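Local coordinates for protein fibroblast growth factor 18 (Homo sapiens, PDB 4CJM) that acts as a secreted growth factor of the heparin-binding family that regulates cell proliferation, differentiation and migration and is required for normal ossification and bone development, at residues K115-E118 / N119-D122. Numbering follows the deposited sequence.
Sequences KTRE and NQQD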
loop_
_atom_site.group_PDB
_atom_site.type_symbol
_atom_site.label_atom_id
_atom_site.label_comp_id
_atom_site.label_asym_id
_atom_site.label_seq_id
_atom_site.Cartn_x
_atom_site.Cartn_y
_atom_site.Cartn_z
ATOM N N LYS A 115 -9.158 12.107 2.446
ATOM C CA LYS A 115 -10.352 11.644 3.140
ATOM C C LYS A 115 -10.082 10.480 4.075
ATOM O O LYS A 115 -11.014 9.849 4.535
ATOM C CB LYS A 115 -11.432 11.289 2.122
ATOM C CG LYS A 115 -11.883 12.500 1.315
ATOM C CD LYS A 115 -13.016 12.149 0.366
ATOM C CE LYS A 115 -14.294 11.805 1.118
ATOM N NZ LYS A 115 -15.515 12.119 0.321
ATOM N N THR A 116 -8.810 10.191 4.349
ATOM C CA THR A 116 -8.431 9.103 5.254
ATOM C C THR A 116 -7.875 9.603 6.565
ATOM O O THR A 116 -7.506 10.782 6.699
ATOM C CB THR A 116 -7.331 8.196 4.659
ATOM O OG1 THR A 116 -6.131 8.958 4.419
ATOM C CG2 THR A 116 -7.813 7.541 3.371
ATOM N N ARG A 117 -7.788 8.674 7.514
ATOM C CA ARG A 117 -7.105 8.897 8.783
ATOM C C ARG A 117 -6.741 7.550 9.405
ATOM O O ARG A 117 -7.339 6.539 9.076
ATOM C CB ARG A 117 -7.968 9.744 9.728
ATOM C CG ARG A 117 -9.363 9.189 9.908
ATOM C CD ARG A 117 -10.272 10.192 10.564
ATOM N NE ARG A 117 -9.918 10.395 11.962
ATOM C CZ ARG A 117 -10.541 11.262 12.758
ATOM N NH1 ARG A 117 -11.528 12.016 12.279
ATOM N NH2 ARG A 117 -10.179 11.384 14.031
ATOM N N GLU A 118 -5.772 7.578 10.313
ATOM C CA GLU A 118 -5.125 6.395 10.846
ATOM C C GLU A 118 -6.081 5.422 11.518
ATOM O O GLU A 118 -5.885 4.203 11.428
ATOM C CB GLU A 118 -4.036 6.782 11.847
ATOM C CG GLU A 118 -3.016 5.687 12.084
ATOM C CD GLU A 118 -1.942 6.072 13.081
ATOM O OE1 GLU A 118 -2.188 5.966 14.311
ATOM O OE2 GLU A 118 -0.834 6.438 12.642
ATOM N N ASN A 119 -7.121 5.930 12.174
ATOM C CA ASN A 119 -8.033 5.051 12.910
ATOM C C ASN A 119 -9.100 4.370 12.043
ATOM O O ASN A 119 -9.848 3.545 12.547
ATOM C CB ASN A 119 -8.675 5.776 14.094
ATOM C CG ASN A 119 -9.614 6.889 13.670
ATOM O OD1 ASN A 119 -9.944 7.037 12.505
ATOM N ND2 ASN A 119 -10.023 7.696 14.624
ATOM N N GLN A 120 -9.174 4.705 10.759
ATOM C CA GLN A 120 -10.101 4.037 9.851
ATOM C C GLN A 120 -9.649 2.627 9.517
ATOM O O GLN A 120 -8.482 2.383 9.212
ATOM C CB GLN A 120 -10.207 4.774 8.532
ATOM C CG GLN A 120 -10.888 6.121 8.596
ATOM C CD GLN A 120 -10.850 6.831 7.270
ATOM O OE1 GLN A 120 -10.232 6.370 6.310
ATOM N NE2 GLN A 120 -11.511 7.956 7.202
ATOM N N GLN A 121 -10.596 1.701 9.567
ATOM C CA GLN A 121 -10.332 0.326 9.199
ATOM C C GLN A 121 -9.846 0.224 7.768
ATOM O O GLN A 121 -8.995 -0.589 7.451
ATOM C CB GLN A 121 -11.595 -0.488 9.368
ATOM C CG GLN A 121 -12.058 -0.513 10.814
ATOM C CD GLN A 121 -13.037 -1.629 11.093
ATOM O OE1 GLN A 121 -13.618 -2.205 10.170
ATOM N NE2 GLN A 121 -13.195 -1.972 12.361
ATOM N N ASP A 122 -10.380 1.094 6.914
ATOM C CA ASP A 122 -9.996 1.157 5.512
ATOM C C ASP A 122 -8.484 1.180 5.327
ATOM O O ASP A 122 -8.010 0.756 4.297
ATOM C CB ASP A 122 -10.633 2.386 4.829
ATOM C CG ASP A 122 -12.154 2.271 4.692
ATOM O OD1 ASP A 122 -12.754 1.401 5.349
ATOM O OD2 ASP A 122 -12.780 3.065 3.946
#
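Lys115 meets Gln120 through its carbonyl: Gln120 NE2 gives a weak hydrogen bond to Lys115 O, 3.3 Å long and nearly straight at 165°. The same oxygen also accepts a bond from Arg111. The Lys115 side chain takes no part in the contact; a bound sulfate, probably from the crystallisation liquor, lies near its NZ as a long, weak ion pair.

At Thr116 the other end of the Gln120 amide arrives. Gln120 OE1 lies 3.4 Å from Thr116 CA. Gln120 OE1 accepts a hydrogen bond from Arg111. Arg111, bonded to both Lys115 O and Gln120 OE1, probably helps to set the rotation of the amide. Thr116 OG1 instead turns to Gly113 O and Tyr101 N.

Arg117 opens a type I beta turn that ends at Gln120. Gln120 N donates a hydrogen bond to Arg117 O (3.1 Å), closing the turn. The Gln120 chain, extended beyond CG, reaches back past Arg117 to the residues that lead into the turn. It crosses the Arg117 side chain at about a right angle; Arg117 CG is 3.7 Å from Gln120 NE2. Arg117 CG lies between the backbone N and the carbonyl carbon (chi1 53°), which brings the chain beside Asn119. The guanidinium and amide planes differ by 11°, with Arg117 NE 3.4 Å from Asn119 OD1.

Glu118 occupies the second position of the turn. Its carboxylate forms a salt bridge with Lys83, and its carbonyl accepts a bond from His124.

The turn sits on the surface of the beta-trefoil, in the long loop between strands 90-94 and 125-128. Lys83 ties it to strand 80-84, and the short 3-10 segment beginning at Gln121 leads on toward strand 125-128.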